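Local coordinates for telethonin (Homo sapiens, PDB 1YA5), which mediates the antiparallel assembly of titin molecules at the sarcomeric Z-disk and regulates muscle assembly, at residues C[10-15]-C[19-24]; C[39-44]-C[50-55]; C[68-71]-C[77-80]. The protein carries 4 engineered substitutions. All coordinates share one frame; numbering follows the deposited sequence.

Interaction 1. Residues C[10-15]-C[19-24]; sequences VSEENS and EAFWAE. Engineered in segment 10-15: Ser-15 (natural residue Cys).
The backbone oxygen of Glu-19 takes one of the shortest bonds of this contact. Asn-14 N donates to Glu-19 O at 2.7 Å, nearly along the C=O axis. Glu-19 N answers to Asn-14 O at 2.9 Å, on a lone pair in the carbonyl plane. This hydrogen-bonded pair stands next to the turn of a beta hairpin. Two more pairs of the same kind follow, Glu-12 with Phe-21 and Val-10 with Ala-23. In the middle pair Glu-12 N reaches Phe-21 O at 2.7 Å, while the return bond from Phe-21 N is weak. The strand axes are 176° apart, almost exactly antiparallel.

Val-10, Glu-12, Asn-14, Glu-19, Phe-21 and Ala-23 share one face. Phe-21 holds CG anti to its backbone N (chi1 170°), which lays the ring along the strand beside Val-10. Val-10 CG1 comes to the ring edge, 4.2 Å from Phe-21 CE2. The extended Glu-12 chain lies alongside Phe-21 and points the same way. Glu-12 CG is 4.1 Å from Phe-21 CD2, and the carboxylate is turned 63° from the ring. Asn-14 and Glu-19 also run side by side, with their CB atoms 3.9 Å apart. Ser-11, Glu-13, Ala-20 and Trp-22, on the other face, touch less. Trp-22 CB sits 3.6 Å from Val-10 O, but the indole leads away.

The buried Glu-12 carboxylate finds its partners, including a basic side chain, on two chains of another protein. Asn-14 OD1 accepts from Arg-17 N in the turn, and Glu-19 OE2 from the backbone of a neighbouring chain. Residues 20-24 and 10-13 each pair with an antiparallel strand of a different neighbouring chain. The hairpin of strands 4-14 and 19-33 therefore lies within a sheet that runs on across both interfaces.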
ATOM      1  N   VAL C  10       1.231 -20.510  -6.691  1.00 45.10           N
ATOM      2  CA  VAL C  10       0.718 -21.283  -7.794  1.00 49.45           C
ATOM      3  C   VAL C  10       1.355 -22.637  -7.702  1.00 47.45           C
ATOM      4  O   VAL C  10       2.483 -22.734  -7.274  1.00 48.23           O
ATOM      5  CB  VAL C  10       1.103 -20.701  -9.126  1.00 45.54           C
ATOM      6  CG1 VAL C  10       0.996 -21.752 -10.173  1.00 44.53           C
ATOM      7  CG2 VAL C  10       0.226 -19.555  -9.441  1.00 47.55           C
ATOM      8  N   SER C  11       0.632 -23.675  -8.096  1.00 45.48           N
ATOM      9  CA  SER C  11       1.168 -25.020  -8.073  1.00 42.26           C
ATOM     10  C   SER C  11       0.561 -25.773  -9.211  1.00 41.94           C
ATOM     11  O   SER C  11      -0.646 -25.780  -9.359  1.00 42.08           O
ATOM     12  CB  SER C  11       0.792 -25.714  -6.776  1.00 42.64           C
ATOM     13  OG  SER C  11       1.122 -27.087  -6.857  1.00 45.49           O
ATOM     14  N   GLU C  12       1.385 -26.425 -10.014  1.00 41.86           N
ATOM     15  CA  GLU C  12       0.904 -26.956 -11.279  1.00 45.62           C
ATOM     16  C   GLU C  12       1.437 -28.351 -11.466  1.00 42.50           C
ATOM     17  O   GLU C  12       2.614 -28.591 -11.257  1.00 47.14           O
ATOM     18  CB  GLU C  12       1.371 -26.083 -12.451  1.00 41.06           C
ATOM     19  CG  GLU C  12       0.943 -24.642 -12.428  1.00 40.04           C
ATOM     20  CD  GLU C  12       0.978 -23.994 -13.833  1.00 48.52           C
ATOM     21  OE1 GLU C  12       0.449 -22.881 -14.002  1.00 46.37           O
ATOM     22  OE2 GLU C  12       1.521 -24.585 -14.775  1.00 39.50           O
ATOM     23  N   GLU C  13       0.578 -29.278 -11.868  1.00 49.06           N
ATOM     24  CA  GLU C  13       1.048 -30.624 -12.221  1.00 47.78           C
ATOM     25  C   GLU C  13       0.644 -31.035 -13.635  1.00 44.24           C
ATOM     26  O   GLU C  13      -0.526 -31.206 -13.966  1.00 47.78           O
ATOM     27  CB  GLU C  13       0.667 -31.681 -11.163  1.00 45.46           C
ATOM     28  CG  GLU C  13      -0.811 -32.095 -11.144  1.00 48.51           C
ATOM     29  CD  GLU C  13      -1.128 -33.180 -12.171  1.00 53.92           C
ATOM     30  OE1 GLU C  13      -0.155 -33.809 -12.645  1.00 57.32           O
ATOM     31  OE2 GLU C  13      -2.325 -33.414 -12.517  1.00 52.39           O
ATOM     32  N   ASN C  14       1.644 -31.185 -14.472  1.00 46.56           N
ATOM     33  CA  ASN C  14       1.466 -31.805 -15.761  1.00 49.32           C
ATOM     34  C   ASN C  14       1.689 -33.322 -15.836  1.00 51.27           C
ATOM     35  O   ASN C  14       2.822 -33.782 -15.772  1.00 50.14           O
ATOM     36  CB  ASN C  14       2.420 -31.178 -16.726  1.00 49.46           C
ATOM     37  CG  ASN C  14       1.985 -31.404 -18.099  1.00 47.82           C
ATOM     38  OD1 ASN C  14       1.496 -32.485 -18.415  1.00 50.49           O
ATOM     39  ND2 ASN C  14       2.095 -30.394 -18.924  1.00 42.74           N
ATOM     40  N   SER C  15       0.623 -34.094 -16.008  1.00 49.18           N
ATOM     41  CA  SER C  15       0.751 -35.550 -16.028  1.00 50.47           C
ATOM     42  C   SER C  15       1.161 -36.072 -17.405  1.00 54.73           C
ATOM     43  O   SER C  15       1.894 -37.067 -17.509  1.00 48.72           O
ATOM     44  CB  SER C  15      -0.550 -36.212 -15.569  1.00 50.87           C
ATOM     45  OG  SER C  15      -1.678 -35.411 -15.880  1.00 49.26           O
ATOM     46  N   GLU C  19       5.651 -33.013 -15.657  1.00 53.86           N
ATOM     47  CA  GLU C  19       6.271 -31.770 -15.241  1.00 51.01           C
ATOM     48  C   GLU C  19       5.492 -31.149 -14.103  1.00 49.59           C
ATOM     49  O   GLU C  19       4.284 -31.309 -13.993  1.00 50.01           O
ATOM     50  CB  GLU C  19       6.309 -30.787 -16.388  1.00 43.79           C
ATOM     51  CG  GLU C  19       7.321 -31.114 -17.450  1.00 48.17           C
ATOM     52  CD  GLU C  19       6.923 -30.470 -18.784  1.00 41.14           C
ATOM     53  OE1 GLU C  19       5.967 -29.700 -18.750  1.00 40.22           O
ATOM     54  OE2 GLU C  19       7.551 -30.728 -19.821  1.00 38.42           O
ATOM     55  N   ALA C  20       6.203 -30.442 -13.238  1.00 50.68           N
ATOM     56  CA  ALA C  20       5.602 -29.902 -12.048  1.00 48.13           C
ATOM     57  C   ALA C  20       6.243 -28.551 -11.831  1.00 48.20           C
ATOM     58  O   ALA C  20       7.358 -28.287 -12.275  1.00 48.19           O
ATOM     59  CB  ALA C  20       5.867 -30.822 -10.842  1.00 45.28           C
ATOM     60  N   PHE C  21       5.546 -27.691 -11.121  1.00 47.26           N
ATOM     61  CA  PHE C  21       5.959 -26.319 -11.052  1.00 48.96           C
ATOM     62  C   PHE C  21       5.239 -25.727  -9.881  1.00 45.75           C
ATOM     63  O   PHE C  21       4.028 -25.881  -9.736  1.00 46.12           O
ATOM     64  CB  PHE C  21       5.524 -25.543 -12.310  1.00 42.70           C
ATOM     65  CG  PHE C  21       5.732 -24.088 -12.172  1.00 48.04           C
ATOM     66  CD1 PHE C  21       6.951 -23.512 -12.530  1.00 54.72           C
ATOM     67  CD2 PHE C  21       4.753 -23.280 -11.586  1.00 51.87           C
ATOM     68  CE1 PHE C  21       7.185 -22.131 -12.364  1.00 50.53           C
ATOM     69  CE2 PHE C  21       4.972 -21.893 -11.427  1.00 53.41           C
ATOM     70  CZ  PHE C  21       6.195 -21.328 -11.815  1.00 48.02           C
ATOM     71  N   TRP C  22       5.967 -25.026  -9.044  1.00 46.69           N
ATOM     72  CA  TRP C  22       5.301 -24.290  -8.030  1.00 47.21           C
ATOM     73  C   TRP C  22       6.001 -22.990  -7.693  1.00 50.79           C
ATOM     74  O   TRP C  22       7.137 -22.765  -8.100  1.00 54.79           O
ATOM     75  CB  TRP C  22       5.054 -25.183  -6.838  1.00 44.81           C
ATOM     76  CG  TRP C  22       6.202 -25.916  -6.264  1.00 51.47           C
ATOM     77  CD1 TRP C  22       6.800 -25.683  -5.037  1.00 52.16           C
ATOM     78  CD2 TRP C  22       6.832 -27.102  -6.791  1.00 53.57           C
ATOM     79  NE1 TRP C  22       7.784 -26.629  -4.792  1.00 45.09           N
ATOM     80  CE2 TRP C  22       7.829 -27.512  -5.843  1.00 50.00           C
ATOM     81  CE3 TRP C  22       6.663 -27.866  -7.964  1.00 44.57           C
ATOM     82  CZ2 TRP C  22       8.653 -28.642  -6.058  1.00 47.40           C
ATOM     83  CZ3 TRP C  22       7.485 -28.976  -8.170  1.00 49.39           C
ATOM     84  CH2 TRP C  22       8.469 -29.353  -7.219  1.00 47.79           C
ATOM     85  N   ALA C  23       5.307 -22.119  -6.975  1.00 51.62           N
ATOM     86  CA  ALA C  23       5.748 -20.732  -6.780  1.00 50.53           C
ATOM     87  C   ALA C  23       5.026 -20.181  -5.555  1.00 49.66           C
ATOM     88  O   ALA C  23       3.809 -20.348  -5.405  1.00 46.90           O
ATOM     89  CB  ALA C  23       5.426 -19.880  -8.031  1.00 48.92           C
ATOM     90  N   GLU C  24       5.786 -19.572  -4.651  1.00 51.41           N
ATOM     91  CA  GLU C  24       5.219 -18.823  -3.533  1.00 50.80           C
ATOM     92  C   GLU C  24       5.877 -17.440  -3.504  1.00 48.46           C
ATOM     93  O   GLU C  24       7.105 -17.339  -3.578  1.00 47.59           O
ATOM     94  CB  GLU C  24       5.459 -19.571  -2.211  1.00 50.49           C
ATOM     95  CG  GLU C  24       4.269 -19.557  -1.241  1.00 58.65           C
ATOM     96  CD  GLU C  24       4.673 -19.544   0.247  1.00 55.44           C
ATOM     97  OE1 GLU C  24       4.237 -18.629   0.995  1.00 47.50           O
ATOM     98  OE2 GLU C  24       5.427 -20.449   0.667  1.00 58.01           O
TER

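Interaction 2. Residues C[39-44]-C[50-55]; sequences SLHEED and TYHQQG
This contact is the antiparallel ladder of a beta hairpin, strand 39-44 with the start of strand 49-62. Leu-40 pairs with Gln-53, and Glu-42 with Tyr-51, each through two backbone bonds. The straightest is Gln-53 N to Leu-40 O, 2.9 Å with 167° at the hydrogen. Leu-40, Glu-42, Tyr-51 and Gln-53 share one face. Leu-40 packs against both Gln-53 and Tyr-51. Leu-40 CD2 touches Gln-53 OE1 at 3.5 Å and Tyr-51 CE2 at 3.9 Å. The Gln-53 chain leaves with CG between the backbone N and the carbonyl carbon (chi1 61°), then runs extended across Leu-40.

On the other face, with Ser-39 and Thr-50, His-41 and His-52 form a non-hydrogen-bonded pair. The His-52 ring, its CG anti to the backbone N (chi1 178°), turns CD2 to the partner strand. His-52 CD2 lies 3.4 Å from Leu-40 O and 3.8 Å from His-41 CB, which meets the ring at its edge. With an alanine at His-52 the ring is lost, and a gap is likely to open beside Leu-40 O and His-41 CB.

Thr-50 to Gly-55 and Ser-39 to Glu-43 pair with strands of two chains of another protein. The Glu-42 carboxylate meets a basic side chain of one and a polar side chain and backbone of the other. The buried acid is matched from outside the hairpin, which probably stabilises its negative charge.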
ATOM      1  N   SER C  39       0.949  15.349   9.862  1.00 48.05           N
ATOM      2  CA  SER C  39       0.323  16.234  10.811  1.00 48.83           C
ATOM      3  C   SER C  39       0.303  17.654  10.297  1.00 48.70           C
ATOM      4  O   SER C  39       0.942  17.993   9.299  1.00 49.35           O
ATOM      5  CB  SER C  39       1.065  16.199  12.136  1.00 44.84           C
ATOM      6  OG  SER C  39       2.427  16.447  11.915  1.00 45.82           O
ATOM      7  N   LEU C  40      -0.447  18.482  11.001  1.00 47.37           N
ATOM      8  CA  LEU C  40      -0.537  19.875  10.682  1.00 46.18           C
ATOM      9  C   LEU C  40      -0.720  20.586  11.995  1.00 45.89           C
ATOM     10  O   LEU C  40      -1.437  20.109  12.862  1.00 46.60           O
ATOM     11  CB  LEU C  40      -1.746  20.104   9.778  1.00 46.40           C
ATOM     12  CG  LEU C  40      -2.454  21.431   9.916  1.00 42.57           C
ATOM     13  CD1 LEU C  40      -1.855  22.355   8.922  1.00 48.47           C
ATOM     14  CD2 LEU C  40      -3.900  21.259   9.645  1.00 47.74           C
ATOM     15  N   HIS C  41      -0.044  21.715  12.161  1.00 48.75           N
ATOM     16  CA  HIS C  41      -0.426  22.653  13.201  1.00 48.28           C
ATOM     17  C   HIS C  41      -0.327  24.055  12.693  1.00 43.89           C
ATOM     18  O   HIS C  41       0.570  24.370  11.931  1.00 46.04           O
ATOM     19  CB  HIS C  41       0.353  22.459  14.509  1.00 44.82           C
ATOM     20  CG  HIS C  41       1.830  22.604  14.368  1.00 51.70           C
ATOM     21  ND1 HIS C  41       2.716  21.675  14.869  1.00 59.63           N
ATOM     22  CD2 HIS C  41       2.584  23.572  13.796  1.00 58.71           C
ATOM     23  CE1 HIS C  41       3.955  22.062  14.607  1.00 59.03           C
ATOM     24  NE2 HIS C  41       3.903  23.211  13.957  1.00 55.70           N
ATOM     25  N   GLU C  42      -1.284  24.876  13.111  1.00 42.97           N
ATOM     26  CA  GLU C  42      -1.447  26.233  12.643  1.00 44.06           C
ATOM     27  C   GLU C  42      -1.608  27.121  13.872  1.00 42.39           C
ATOM     28  O   GLU C  42      -2.478  26.853  14.681  1.00 46.18           O
ATOM     29  CB  GLU C  42      -2.724  26.323  11.793  1.00 42.73           C
ATOM     30  CG  GLU C  42      -2.879  25.229  10.744  1.00 40.38           C
ATOM     31  CD  GLU C  42      -3.879  25.606   9.652  1.00 50.09           C
ATOM     32  OE1 GLU C  42      -4.702  26.510   9.875  1.00 55.22           O
ATOM     33  OE2 GLU C  42      -3.860  25.005   8.559  1.00 51.63           O
ATOM     34  N   GLU C  43      -0.778  28.156  14.020  1.00 41.34           N
ATOM     35  CA  GLU C  43      -0.970  29.162  15.075  1.00 42.90           C
ATOM     36  C   GLU C  43      -1.416  30.524  14.541  1.00 45.55           C
ATOM     37  O   GLU C  43      -0.676  31.187  13.825  1.00 46.98           O
ATOM     38  CB  GLU C  43       0.306  29.355  15.891  1.00 43.71           C
ATOM     39  CG  GLU C  43       0.736  28.124  16.648  1.00 49.98           C
ATOM     40  CD  GLU C  43       1.093  27.007  15.699  1.00 60.80           C
ATOM     41  OE1 GLU C  43       1.863  27.317  14.753  1.00 57.69           O
ATOM     42  OE2 GLU C  43       0.595  25.849  15.879  1.00 56.37           O
ATOM     43  N   ASP C  44      -2.622  30.944  14.908  1.00 45.83           N
ATOM     44  CA  ASP C  44      -3.111  32.278  14.592  1.00 44.34           C
ATOM     45  C   ASP C  44      -2.835  33.214  15.757  1.00 46.55           C
ATOM     46  O   ASP C  44      -3.639  33.297  16.681  1.00 47.52           O
ATOM     47  CB  ASP C  44      -4.614  32.224  14.372  1.00 44.54           C
ATOM     48  CG  ASP C  44      -5.123  33.401  13.593  1.00 46.50           C
ATOM     49  OD1 ASP C  44      -4.799  34.554  13.949  1.00 44.23           O
ATOM     50  OD2 ASP C  44      -5.850  33.183  12.607  1.00 49.91           O
ATOM     51  N   THR C  50      -5.239  28.118  17.930  1.00 44.55           N
ATOM     52  CA  THR C  50      -4.287  27.120  17.484  1.00 39.47           C
ATOM     53  C   THR C  50      -5.063  25.894  17.069  1.00 43.55           C
ATOM     54  O   THR C  50      -6.121  25.605  17.617  1.00 42.22           O
ATOM     55  CB  THR C  50      -3.358  26.738  18.596  1.00 38.49           C
ATOM     56  OG1 THR C  50      -4.100  26.025  19.580  1.00 42.21           O
ATOM     57  CG2 THR C  50      -2.819  27.968  19.262  1.00 37.95           C
ATOM     58  N   TYR C  51      -4.546  25.188  16.077  1.00 45.54           N
ATOM     59  CA  TYR C  51      -5.142  23.943  15.643  1.00 47.32           C
ATOM     60  C   TYR C  51      -4.066  22.896  15.483  1.00 44.44           C
ATOM     61  O   TYR C  51      -2.975  23.202  15.029  1.00 49.93           O
ATOM     62  CB  TYR C  51      -5.846  24.133  14.299  1.00 42.06           C
ATOM     63  CG  TYR C  51      -6.535  22.889  13.835  1.00 44.12           C
ATOM     64  CD1 TYR C  51      -7.392  22.189  14.680  1.00 38.65           C
ATOM     65  CD2 TYR C  51      -6.309  22.385  12.556  1.00 45.58           C
ATOM     66  CE1 TYR C  51      -8.033  21.027  14.236  1.00 47.81           C
ATOM     67  CE2 TYR C  51      -6.945  21.222  12.100  1.00 44.71           C
ATOM     68  CZ  TYR C  51      -7.803  20.541  12.941  1.00 47.33           C
ATOM     69  OH  TYR C  51      -8.437  19.385  12.491  1.00 42.86           O
ATOM     70  N   HIS C  52      -4.364  21.660  15.848  1.00 47.96           N
ATOM     71  CA  HIS C  52      -3.445  20.570  15.572  1.00 46.27           C
ATOM     72  C   HIS C  52      -4.147  19.292  15.118  1.00 42.87           C
ATOM     73  O   HIS C  52      -5.181  18.921  15.651  1.00 41.67           O
ATOM     74  CB  HIS C  52      -2.544  20.253  16.776  1.00 43.70           C
ATOM     75  CG  HIS C  52      -1.619  19.104  16.509  1.00 56.03           C
ATOM     76  ND1 HIS C  52      -1.972  17.789  16.749  1.00 56.58           N
ATOM     77  CD2 HIS C  52      -0.399  19.062  15.918  1.00 55.31           C
ATOM     78  CE1 HIS C  52      -0.988  16.994  16.361  1.00 55.17           C
ATOM     79  NE2 HIS C  52      -0.021  17.742  15.855  1.00 56.15           N
ATOM     80  N   GLN C  53      -3.566  18.598  14.155  1.00 41.15           N
ATOM     81  CA  GLN C  53      -4.029  17.266  13.844  1.00 41.38           C
ATOM     82  C   GLN C  53      -2.886  16.345  13.485  1.00 44.29           C
ATOM     83  O   GLN C  53      -1.864  16.787  12.964  1.00 48.51           O
ATOM     84  CB  GLN C  53      -5.005  17.301  12.703  1.00 39.09           C
ATOM     85  CG  GLN C  53      -4.393  17.841  11.494  1.00 41.54           C
ATOM     86  CD  GLN C  53      -5.363  17.855  10.370  1.00 49.13           C
ATOM     87  OE1 GLN C  53      -4.979  17.982   9.200  1.00 51.53           O
ATOM     88  NE2 GLN C  53      -6.642  17.718  10.700  1.00 47.00           N
ATOM     89  N   GLN C  54      -3.065  15.064  13.795  1.00 44.44           N
ATOM     90  CA  GLN C  54      -2.175  14.013  13.355  1.00 42.75           C
ATOM     91  C   GLN C  54      -3.003  12.791  13.003  1.00 39.49           C
ATOM     92  O   GLN C  54      -4.031  12.554  13.601  1.00 44.63           O
ATOM     93  CB  GLN C  54      -1.062  13.717  14.391  1.00 40.95           C
ATOM     94  CG  GLN C  54      -1.478  13.576  15.845  1.00 40.95           C
ATOM     95  CD  GLN C  54      -0.298  13.236  16.751  1.00 49.43           C
ATOM     96  OE1 GLN C  54       0.766  13.838  16.640  1.00 54.15           O
ATOM     97  NE2 GLN C  54      -0.482  12.266  17.643  1.00 46.28           N
ATOM     98  N   GLY C  55      -2.578  12.040  11.998  1.00 46.48           N
ATOM     99  CA  GLY C  55      -3.334  10.866  11.559  1.00 47.64           C
ATOM    100  C   GLY C  55      -2.503   9.773  10.908  1.00 47.57           C
ATOM    101  O   GLY C  55      -1.622  10.051  10.088  1.00 44.71           O
TER

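Interaction 3. Residues C[68-71]-C[77-80]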
ATOM      1  N   MET C  68       5.579  -6.170 -12.369  1.00 49.97           N
ATOM      2  CA  MET C  68       4.706  -5.039 -12.200  1.00 43.98           C
ATOM      3  C   MET C  68       4.586  -4.761 -10.701  1.00 51.65           C
ATOM      4  O   MET C  68       4.209  -5.653  -9.902  1.00 47.68           O
ATOM      5  CB  MET C  68       3.350  -5.395 -12.753  1.00 45.34           C
ATOM      6  CG  MET C  68       2.851  -4.402 -13.772  1.00 56.97           C
ATOM      7  SD  MET C  68       1.989  -5.212 -15.130  1.00 48.56           S
ATOM      8  CE  MET C  68       3.282  -6.220 -15.750  1.00 45.79           C
ATOM      9  N   MET C  69       4.924  -3.537 -10.306  1.00 48.14           N
ATOM     10  CA  MET C  69       4.690  -3.125  -8.942  1.00 42.68           C
ATOM     11  C   MET C  69       3.509  -2.179  -8.842  1.00 48.04           C
ATOM     12  O   MET C  69       3.134  -1.463  -9.798  1.00 44.08           O
ATOM     13  CB  MET C  69       5.925  -2.479  -8.344  1.00 46.07           C
ATOM     14  CG  MET C  69       6.821  -3.461  -7.690  1.00 45.30           C
ATOM     15  SD  MET C  69       8.165  -2.695  -6.838  1.00 48.77           S
ATOM     16  CE  MET C  69       7.680  -3.116  -5.150  1.00 41.57           C
ATOM     17  N   ARG C  70       2.942  -2.174  -7.654  1.00 43.92           N
ATOM     18  CA  ARG C  70       1.768  -1.392  -7.380  1.00 47.33           C
ATOM     19  C   ARG C  70       1.947  -0.901  -5.951  1.00 42.75           C
ATOM     20  O   ARG C  70       2.297  -1.683  -5.053  1.00 50.44           O
ATOM     21  CB  ARG C  70       0.554  -2.287  -7.538  1.00 46.34           C
ATOM     22  CG  ARG C  70      -0.740  -1.610  -7.415  1.00 53.40           C
ATOM     23  CD  ARG C  70      -1.362  -1.374  -8.778  1.00 56.96           C
ATOM     24  NE  ARG C  70      -1.816  -2.612  -9.392  1.00 52.69           N
ATOM     25  CZ  ARG C  70      -3.065  -3.050  -9.361  1.00 57.77           C
ATOM     26  NH1 ARG C  70      -4.013  -2.348  -8.732  1.00 56.44           N
ATOM     27  NH2 ARG C  70      -3.367  -4.200  -9.962  1.00 50.01           N
ATOM     28  N   MET C  71       1.785   0.400  -5.752  1.00 43.83           N
ATOM     29  CA  MET C  71       1.898   0.997  -4.415  1.00 44.73           C
ATOM     30  C   MET C  71       1.150   2.305  -4.267  1.00 50.01           C
ATOM     31  O   MET C  71       0.787   2.982  -5.258  1.00 49.45           O
ATOM     32  CB  MET C  71       3.351   1.200  -4.009  1.00 45.90           C
ATOM     33  CG  MET C  71       4.079   2.264  -4.774  1.00 44.82           C
ATOM     34  SD  MET C  71       5.872   2.120  -4.774  1.00 46.19           S
ATOM     35  CE  MET C  71       6.157   0.525  -5.574  1.00 38.82           C
ATOM     36  N   GLY C  77      -4.742   6.973  -3.805  1.00 53.14           N
ATOM     37  CA  GLY C  77      -4.392   6.370  -5.097  1.00 53.82           C
ATOM     38  C   GLY C  77      -3.428   5.194  -5.072  1.00 55.87           C
ATOM     39  O   GLY C  77      -2.682   4.979  -4.094  1.00 46.82           O
ATOM     40  N   LEU C  78      -3.446   4.419  -6.154  1.00 45.75           N
ATOM     41  CA  LEU C  78      -2.354   3.496  -6.401  1.00 51.21           C
ATOM     42  C   LEU C  78      -1.509   3.979  -7.546  1.00 45.83           C
ATOM     43  O   LEU C  78      -1.997   4.659  -8.440  1.00 50.11           O
ATOM     44  CB  LEU C  78      -2.863   2.104  -6.698  1.00 48.04           C
ATOM     45  CG  LEU C  78      -3.477   1.391  -5.502  1.00 49.91           C
ATOM     46  CD1 LEU C  78      -3.139  -0.065  -5.649  1.00 47.51           C
ATOM     47  CD2 LEU C  78      -2.930   1.955  -4.180  1.00 51.28           C
ATOM     48  N   GLN C  79      -0.223   3.647  -7.514  1.00 50.48           N
ATOM     49  CA  GLN C  79       0.588   3.889  -8.691  1.00 46.06           C
ATOM     50  C   GLN C  79       1.237   2.603  -9.116  1.00 47.87           C
ATOM     51  O   GLN C  79       1.661   1.810  -8.261  1.00 39.76           O
ATOM     52  CB  GLN C  79       1.616   5.004  -8.488  1.00 44.58           C
ATOM     53  CG  GLN C  79       2.656   5.065  -9.604  1.00 49.69           C
ATOM     54  CD  GLN C  79       3.133   6.465  -9.909  1.00 51.49           C
ATOM     55  OE1 GLN C  79       2.599   7.434  -9.387  1.00 54.08           O
ATOM     56  NE2 GLN C  79       4.148   6.578 -10.753  1.00 46.81           N
ATOM     57  N   GLU C  80       1.307   2.417 -10.438  1.00 39.60           N
ATOM     58  CA  GLU C  80       1.826   1.203 -11.027  1.00 39.01           C
ATOM     59  C   GLU C  80       3.129   1.425 -11.796  1.00 41.50           C
ATOM     60  O   GLU C  80       3.251   2.355 -12.597  1.00 47.79           O
ATOM     61  CB  GLU C  80       0.766   0.583 -11.924  1.00 43.40           C
ATOM     62  CG  GLU C  80       1.127  -0.779 -12.488  1.00 47.72           C
ATOM     63  CD  GLU C  80      -0.056  -1.456 -13.164  1.00 56.58           C
ATOM     64  OE1 GLU C  80      -0.654  -2.346 -12.506  1.00 55.17           O
ATOM     65  OE2 GLU C  80      -0.386  -1.113 -14.339  1.00 44.92           O
TER
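Arg-70 and Glu-80 face each other as a non-hydrogen-bonded pair and join in a salt bridge. Arg-70 NE lies 3.3 Å from Glu-80 OE1, and the guanidinium and carboxylate planes stand 82° apart. NE, rather than an end nitrogen, comes nearest to OE1, and the two flat groups are nearly perpendicular. Leu-78 packs on the aliphatic part of Arg-70. Leu-78 CD1 lies 3.4 Å from Arg-70 CG, and the two side chains cross at about a right angle. Met-68 CG borders the acid, 4.2 Å from Glu-80 CD.

Arg-70 leaves with CG anti to the backbone N (chi1 -175°) and then bends at chi2 and chi3, bringing NE to the extended Glu-80 chain. Glu-80 CG passes 3.4 Å from Met-69 O.

Beneath these side chains Met-71 and Gln-79 form a hydrogen-bonded pair. Gln-79 N gives to Met-71 O at 2.6 Å, and Met-71 N returns a bond to Gln-79 O at 2.9 Å. The segment axes are 162° apart, a slightly twisted antiparallel run.

Further out, Met-69 shares backbone bonds with Tyr-81, extending the ladder along strand 78-82. Arg-70 bonds through its backbone to Gln-62, and Leu-78 touches Leu-60. Met-69 and Met-71 also pack on the backbone of a chain of another protein. Strand 68-73 thus lies between strand 78-82 and strand 49-62.

All three contacts lie in beta hairpins of one antiparallel sheet in the N-terminal part of telethonin, and they follow one another along the chain. Interactions 1 and 2 lie on opposite sides of the chain's centre, with their own centres about 55 Å apart. Strands 19-33 and 49-62, one from each, are neighbours in the sheet and connect them. Interaction 3 is nearer the middle, its centre about 28 Å from that of interaction 1 and about 30 Å from that of interaction 2. None touches another. The two outer hairpins pair with strands of neighbouring chains along both edges, consistent with the role in joining titin molecules. Interaction 3 makes fewer contacts with a neighbouring chain.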